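Local coordinates for protein activating signal cointegrator 1 complex subunit 2 (Homo sapiens, PDB 6YXQ) that binds polyubiquitin chains and, within the ASCC complex, recruits ASCC3 and ALKBH3 to sites of DNA damage, and also helps rescue stalled ribosomes, at residues Y195-L206 / L269-F279. Residues are numbered along the deposited sequence; the frame is centred on the assembly and turned at random.
Sequences YSDLDETLPTIL and LACQTFQKHDF
The carboxylate of D199 is shared between two consecutive basic residues, K276 and H277, each holding a different oxygen. H277 NE2 donates to D199 OD1 over 2.6 Å, with an N-H...O angle of 172°. The acceptor lies in the imidazole plane; the carboxylate is turned 76° against that ring, and OD1 is met nearly along its C-O axis. K276, extended beyond CG, brings NZ to D199 OD2 at 3.0 Å, above the carboxylate plane; this is a salt bridge. The direction of D199 follows from its first torsion (chi1 -168°), which sets CG opposite the backbone N and directs the carboxylate toward K276 and H277. Two cationic or donor groups would be expected to favour its ionised form.

One turn on, L202 is wedged between two rings. Its CB stands over the centre of the H277 ring, almost on the ring normal and 3.8 Å from the centroid, a CH-pi contact that backs the imidazole while its edge bonds D199. CD2 makes a second CH-pi contact on the F274 ring, offset toward the rim, 3.8 Å from that centroid. T273 is a knob in the hole formed by Y195, L198, D199 and L202, its CG2 facing L198 CG. Apolar packing continues on either side of L202: before it L198 CD2 meets A270 CB at 3.6 Å, and after it L206 CD2 approaches F279 CD1 at 3.7 Å.

T201 and I205 pack on L14, and T204 on F17, of the ASCC3 chain; I205 also meets F279. With segment axes 9.6 Å apart, this is a helix-helix contact with a single knob-into-hole, T273, extended by the turn that follows, within the mainly helical ASCC3-binding part of ASCC2.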
ATOM      1  N   TYR B 195      13.165 -15.650  -0.365  1.00 68.63           N
ATOM      2  CA  TYR B 195      12.694 -17.011  -0.124  1.00 70.95           C
ATOM      3  C   TYR B 195      13.020 -17.454   1.300  1.00 80.10           C
ATOM      4  O   TYR B 195      12.129 -17.819   2.080  1.00 78.36           O
ATOM      5  CB  TYR B 195      13.329 -17.971  -1.133  1.00 61.54           C
ATOM      6  CG  TYR B 195      12.728 -17.959  -2.525  1.00 65.04           C
ATOM      7  CD1 TYR B 195      11.410 -18.331  -2.740  1.00 59.19           C
ATOM      8  CD2 TYR B 195      13.491 -17.604  -3.627  1.00 65.26           C
ATOM      9  CE1 TYR B 195      10.867 -18.333  -4.012  1.00 65.83           C
ATOM     10  CE2 TYR B 195      12.958 -17.605  -4.899  1.00 68.86           C
ATOM     11  CZ  TYR B 195      11.646 -17.971  -5.088  1.00 68.98           C
ATOM     12  OH  TYR B 195      11.116 -17.974  -6.357  1.00 73.40           O
ATOM     13  N   SER B 196      14.308 -17.404   1.655  1.00 78.73           N
ATOM     14  CA  SER B 196      14.726 -17.699   3.021  1.00 80.31           C
ATOM     15  C   SER B 196      13.975 -16.838   4.023  1.00 74.91           C
ATOM     16  O   SER B 196      13.463 -17.342   5.029  1.00 72.27           O
ATOM     17  CB  SER B 196      16.239 -17.503   3.170  1.00 72.40           C
ATOM     18  OG  SER B 196      16.937 -18.009   2.048  1.00 83.34           O
ATOM     19  N   ASP B 197      13.900 -15.529   3.760  1.00 77.35           N
ATOM     20  CA  ASP B 197      13.092 -14.654   4.598  1.00 79.95           C
ATOM     21  C   ASP B 197      11.705 -15.250   4.788  1.00 72.42           C
ATOM     22  O   ASP B 197      11.269 -15.516   5.918  1.00 72.11           O
ATOM     23  CB  ASP B 197      13.005 -13.262   3.972  1.00 80.20           C
ATOM     24  CG  ASP B 197      14.128 -12.348   4.418  1.00 84.87           C
ATOM     25  OD1 ASP B 197      15.199 -12.861   4.819  1.00 84.51           O
ATOM     26  OD2 ASP B 197      13.927 -11.114   4.371  1.00 89.81           O
ATOM     27  N   LEU B 198      11.032 -15.532   3.670  1.00 69.53           N
ATOM     28  CA  LEU B 198       9.738 -16.201   3.710  1.00 74.30           C
ATOM     29  C   LEU B 198       9.800 -17.446   4.578  1.00 78.34           C
ATOM     30  O   LEU B 198       8.976 -17.633   5.481  1.00 83.43           O
ATOM     31  CB  LEU B 198       9.308 -16.560   2.291  1.00 67.46           C
ATOM     32  CG  LEU B 198       7.922 -17.164   2.154  1.00 53.53           C
ATOM     33  CD1 LEU B 198       6.914 -16.233   2.785  1.00 56.08           C
ATOM     34  CD2 LEU B 198       7.619 -17.396   0.689  1.00 51.56           C
ATOM     35  N   ASP B 199      10.798 -18.297   4.328  1.00 72.00           N
ATOM     36  CA  ASP B 199      11.011 -19.476   5.154  1.00 68.74           C
ATOM     37  C   ASP B 199      10.967 -19.116   6.634  1.00 71.72           C
ATOM     38  O   ASP B 199      10.103 -19.591   7.379  1.00 84.13           O
ATOM     39  CB  ASP B 199      12.347 -20.117   4.781  1.00 75.91           C
ATOM     40  CG  ASP B 199      12.520 -21.493   5.377  1.00 78.14           C
ATOM     41  OD1 ASP B 199      11.573 -21.994   6.020  1.00 81.24           O
ATOM     42  OD2 ASP B 199      13.609 -22.074   5.202  1.00 75.68           O
ATOM     43  N   GLU B 200      11.862 -18.223   7.064  1.00 61.95           N
ATOM     44  CA  GLU B 200      11.949 -17.901   8.483  1.00 66.07           C
ATOM     45  C   GLU B 200      10.660 -17.282   9.002  1.00 69.98           C
ATOM     46  O   GLU B 200      10.371 -17.379  10.202  1.00 63.02           O
ATOM     47  CB  GLU B 200      13.129 -16.962   8.736  1.00 81.77           C
ATOM     48  CG  GLU B 200      14.444 -17.429   8.131  1.00 91.40           C
ATOM     49  CD  GLU B 200      15.534 -16.383   8.245  1.00111.44           C
ATOM     50  OE1 GLU B 200      15.450 -15.542   9.165  1.00122.97           O
ATOM     51  OE2 GLU B 200      16.466 -16.393   7.413  1.00123.72           O
ATOM     52  N   THR B 201       9.871 -16.672   8.118  1.00 66.67           N
ATOM     53  CA  THR B 201       8.635 -16.031   8.537  1.00 63.35           C
ATOM     54  C   THR B 201       7.501 -17.033   8.700  1.00 69.47           C
ATOM     55  O   THR B 201       6.561 -16.780   9.465  1.00 67.51           O
ATOM     56  CB  THR B 201       8.265 -14.948   7.528  1.00 65.95           C
ATOM     57  OG1 THR B 201       9.372 -14.049   7.395  1.00 78.80           O
ATOM     58  CG2 THR B 201       7.028 -14.177   7.968  1.00 61.53           C
ATOM     59  N   LEU B 202       7.579 -18.177   8.021  1.00 71.11           N
ATOM     60  CA  LEU B 202       6.470 -19.126   8.072  1.00 72.62           C
ATOM     61  C   LEU B 202       6.143 -19.609   9.479  1.00 75.40           C
ATOM     62  O   LEU B 202       4.947 -19.677   9.805  1.00 82.20           O
ATOM     63  CB  LEU B 202       6.751 -20.309   7.142  1.00 77.74           C
ATOM     64  CG  LEU B 202       6.311 -20.022   5.709  1.00 90.36           C
ATOM     65  CD1 LEU B 202       6.832 -21.078   4.787  1.00106.64           C
ATOM     66  CD2 LEU B 202       4.808 -19.966   5.629  1.00 82.89           C
ATOM     67  N   PRO B 203       7.107 -19.955  10.343  1.00 70.83           N
ATOM     68  CA  PRO B 203       6.728 -20.333  11.714  1.00 71.70           C
ATOM     69  C   PRO B 203       5.892 -19.279  12.424  1.00 76.88           C
ATOM     70  O   PRO B 203       4.952 -19.638  13.147  1.00 74.14           O
ATOM     71  CB  PRO B 203       8.081 -20.557  12.398  1.00 64.99           C
ATOM     72  CG  PRO B 203       8.987 -20.954  11.305  1.00 68.67           C
ATOM     73  CD  PRO B 203       8.538 -20.206  10.089  1.00 74.91           C
ATOM     74  N   THR B 204       6.191 -17.991  12.228  1.00 72.87           N
ATOM     75  CA  THR B 204       5.369 -16.954  12.846  1.00 74.59           C
ATOM     76  C   THR B 204       3.969 -16.959  12.251  1.00 68.46           C
ATOM     77  O   THR B 204       2.970 -16.893  12.981  1.00 75.14           O
ATOM     78  CB  THR B 204       6.018 -15.581  12.680  1.00 73.81           C
ATOM     79  OG1 THR B 204       5.711 -15.063  11.380  1.00 98.27           O
ATOM     80  CG2 THR B 204       7.527 -15.677  12.842  1.00 63.55           C
ATOM     81  N   ILE B 205       3.879 -17.073  10.923  1.00 64.03           N
ATOM     82  CA  ILE B 205       2.582 -17.093  10.242  1.00 71.29           C
ATOM     83  C   ILE B 205       1.691 -18.176  10.833  1.00 75.33           C
ATOM     84  O   ILE B 205       0.577 -17.908  11.302  1.00 82.14           O
ATOM     85  CB  ILE B 205       2.767 -17.303   8.729  1.00 71.59           C
ATOM     86  CG1 ILE B 205       3.536 -16.129   8.112  1.00 73.91           C
ATOM     87  CG2 ILE B 205       1.417 -17.505   8.068  1.00 43.69           C
ATOM     88  CD1 ILE B 205       3.639 -16.182   6.601  1.00 67.23           C
ATOM     89  N   LEU B 206       2.179 -19.418  10.817  1.00 73.97           N
ATOM     90  CA  LEU B 206       1.433 -20.523  11.410  1.00 66.14           C
ATOM     91  C   LEU B 206       1.088 -20.233  12.858  1.00 75.19           C
ATOM     92  O   LEU B 206      -0.022 -20.540  13.312  1.00 71.59           O
ATOM     93  CB  LEU B 206       2.239 -21.818  11.316  1.00 52.52           C
ATOM     94  CG  LEU B 206       2.427 -22.392   9.916  1.00 50.82           C
ATOM     95  CD1 LEU B 206       3.509 -23.462   9.927  1.00 60.59           C
ATOM     96  CD2 LEU B 206       1.119 -22.944   9.380  1.00 46.24           C
ATOM     97  N   LEU B 269       5.007 -18.894  -6.943  1.00 61.86           N
ATOM     98  CA  LEU B 269       6.267 -19.605  -6.727  1.00 72.09           C
ATOM     99  C   LEU B 269       6.600 -19.778  -5.247  1.00 83.86           C
ATOM    100  O   LEU B 269       7.478 -20.581  -4.913  1.00 82.74           O
ATOM    101  CB  LEU B 269       7.424 -18.876  -7.417  1.00 60.33           C
ATOM    102  CG  LEU B 269       7.629 -19.079  -8.917  1.00 62.28           C
ATOM    103  CD1 LEU B 269       8.686 -18.121  -9.410  1.00 84.02           C
ATOM    104  CD2 LEU B 269       8.027 -20.505  -9.243  1.00 61.66           C
ATOM    105  N   ALA B 270       5.925 -19.044  -4.361  1.00 77.52           N
ATOM    106  CA  ALA B 270       6.201 -19.132  -2.936  1.00 65.61           C
ATOM    107  C   ALA B 270       5.652 -20.409  -2.320  1.00 76.29           C
ATOM    108  O   ALA B 270       6.087 -20.792  -1.225  1.00 85.52           O
ATOM    109  CB  ALA B 270       5.614 -17.911  -2.230  1.00 47.07           C
ATOM    110  N   CYS B 271       4.744 -21.095  -3.030  1.00 75.75           N
ATOM    111  CA  CYS B 271       3.911 -22.137  -2.429  1.00 67.73           C
ATOM    112  C   CYS B 271       4.738 -23.275  -1.853  1.00 71.09           C
ATOM    113  O   CYS B 271       4.417 -23.802  -0.779  1.00 74.35           O
ATOM    114  CB  CYS B 271       2.928 -22.687  -3.463  1.00 45.08           C
ATOM    115  SG  CYS B 271       1.567 -21.613  -3.898  1.00 69.92           S
ATOM    116  N   GLN B 272       5.786 -23.692  -2.564  1.00 67.81           N
ATOM    117  CA  GLN B 272       6.608 -24.780  -2.051  1.00 68.48           C
ATOM    118  C   GLN B 272       7.241 -24.394  -0.725  1.00 70.14           C
ATOM    119  O   GLN B 272       7.248 -25.192   0.222  1.00 78.25           O
ATOM    120  CB  GLN B 272       7.672 -25.175  -3.070  1.00 63.10           C
ATOM    121  CG  GLN B 272       8.502 -26.369  -2.633  1.00 76.81           C
ATOM    122  CD  GLN B 272       7.676 -27.635  -2.420  1.00 94.01           C
ATOM    123  OE1 GLN B 272       7.351 -27.996  -1.286  1.00100.53           O
ATOM    124  NE2 GLN B 272       7.345 -28.318  -3.514  1.00103.29           N
ATOM    125  N   THR B 273       7.745 -23.162  -0.622  1.00 66.78           N
ATOM    126  CA  THR B 273       8.216 -22.674   0.670  1.00 67.07           C
ATOM    127  C   THR B 273       7.151 -22.868   1.740  1.00 67.53           C
ATOM    128  O   THR B 273       7.450 -23.336   2.845  1.00 67.02           O
ATOM    129  CB  THR B 273       8.616 -21.201   0.564  1.00 65.00           C
ATOM    130  OG1 THR B 273       9.463 -21.023  -0.578  1.00 74.67           O
ATOM    131  CG2 THR B 273       9.350 -20.753   1.820  1.00 48.38           C
ATOM    132  N   PHE B 274       5.891 -22.561   1.409  1.00 63.28           N
ATOM    133  CA  PHE B 274       4.792 -22.796   2.341  1.00 52.98           C
ATOM    134  C   PHE B 274       4.648 -24.280   2.656  1.00 53.98           C
ATOM    135  O   PHE B 274       4.550 -24.675   3.823  1.00 57.88           O
ATOM    136  CB  PHE B 274       3.482 -22.256   1.767  1.00 53.80           C
ATOM    137  CG  PHE B 274       3.234 -20.804   2.055  1.00 62.65           C
ATOM    138  CD1 PHE B 274       3.881 -19.818   1.328  1.00 68.11           C
ATOM    139  CD2 PHE B 274       2.330 -20.424   3.029  1.00 61.61           C
ATOM    140  CE1 PHE B 274       3.644 -18.479   1.580  1.00 63.67           C
ATOM    141  CE2 PHE B 274       2.093 -19.081   3.290  1.00 69.11           C
ATOM    142  CZ  PHE B 274       2.750 -18.107   2.563  1.00 53.65           C
ATOM    143  N   GLN B 275       4.637 -25.122   1.624  1.00 63.35           N
ATOM    144  CA  GLN B 275       4.341 -26.527   1.871  1.00 59.76           C
ATOM    145  C   GLN B 275       5.484 -27.231   2.588  1.00 66.65           C
ATOM    146  O   GLN B 275       5.254 -28.241   3.257  1.00 71.08           O
ATOM    147  CB  GLN B 275       3.999 -27.231   0.558  1.00 55.39           C
ATOM    148  CG  GLN B 275       3.491 -28.655   0.736  1.00 73.97           C
ATOM    149  CD  GLN B 275       2.365 -28.776   1.746  1.00 71.43           C
ATOM    150  OE1 GLN B 275       1.533 -27.881   1.884  1.00 70.68           O
ATOM    151  NE2 GLN B 275       2.335 -29.896   2.459  1.00 73.77           N
ATOM    152  N   LYS B 276       6.705 -26.704   2.484  1.00 76.92           N
ATOM    153  CA  LYS B 276       7.808 -27.219   3.286  1.00 69.68           C
ATOM    154  C   LYS B 276       7.468 -27.195   4.771  1.00 68.39           C
ATOM    155  O   LYS B 276       8.002 -27.997   5.547  1.00 70.46           O
ATOM    156  CB  LYS B 276       9.072 -26.407   2.993  1.00 67.74           C
ATOM    157  CG  LYS B 276      10.022 -26.224   4.160  1.00 69.26           C
ATOM    158  CD  LYS B 276      11.360 -25.688   3.681  1.00 79.87           C
ATOM    159  CE  LYS B 276      12.274 -25.352   4.843  1.00 74.23           C
ATOM    160  NZ  LYS B 276      13.634 -25.005   4.361  1.00 69.76           N
ATOM    161  N   HIS B 277       6.560 -26.308   5.180  1.00 65.01           N
ATOM    162  CA  HIS B 277       6.142 -26.200   6.571  1.00 61.30           C
ATOM    163  C   HIS B 277       4.791 -26.860   6.819  1.00 68.42           C
ATOM    164  O   HIS B 277       4.075 -26.471   7.747  1.00 79.81           O
ATOM    165  CB  HIS B 277       6.107 -24.734   7.004  1.00 53.82           C
ATOM    166  CG  HIS B 277       7.464 -24.113   7.157  1.00 66.22           C
ATOM    167  ND1 HIS B 277       8.046 -23.891   8.387  1.00 72.21           N
ATOM    168  CD2 HIS B 277       8.350 -23.667   6.236  1.00 60.78           C
ATOM    169  CE1 HIS B 277       9.230 -23.331   8.217  1.00 71.84           C
ATOM    170  NE2 HIS B 277       9.438 -23.183   6.921  1.00 68.65           N
ATOM    171  N   ASP B 278       4.429 -27.849   5.999  1.00 63.03           N
ATOM    172  CA  ASP B 278       3.216 -28.646   6.190  1.00 68.13           C
ATOM    173  C   ASP B 278       1.966 -27.764   6.229  1.00 75.22           C
ATOM    174  O   ASP B 278       1.108 -27.901   7.103  1.00 88.05           O
ATOM    175  CB  ASP B 278       3.331 -29.506   7.453  1.00 65.22           C
ATOM    176  CG  ASP B 278       2.342 -30.662   7.470  1.00 86.62           C
ATOM    177  OD1 ASP B 278       1.877 -31.074   6.381  1.00 84.41           O
ATOM    178  OD2 ASP B 278       2.032 -31.155   8.579  1.00 93.41           O
ATOM    179  N   PHE B 279       1.858 -26.858   5.253  1.00 75.11           N
ATOM    180  CA  PHE B 279       0.829 -25.822   5.321  1.00 75.98           C
ATOM    181  C   PHE B 279      -0.559 -26.360   4.983  1.00 76.34           C
ATOM    182  O   PHE B 279      -1.535 -26.023   5.665  1.00 57.11           O
ATOM    183  CB  PHE B 279       1.183 -24.655   4.398  1.00 62.87           C
ATOM    184  CG  PHE B 279       0.523 -23.363   4.780  1.00 46.67           C
ATOM    185  CD1 PHE B 279       1.079 -22.547   5.749  1.00 52.88           C
ATOM    186  CD2 PHE B 279      -0.659 -22.969   4.179  1.00 58.59           C
ATOM    187  CE1 PHE B 279       0.468 -21.356   6.112  1.00 66.28           C
ATOM    188  CE2 PHE B 279      -1.279 -21.779   4.536  1.00 66.62           C
ATOM    189  CZ  PHE B 279      -0.713 -20.973   5.506  1.00 64.52           C
TER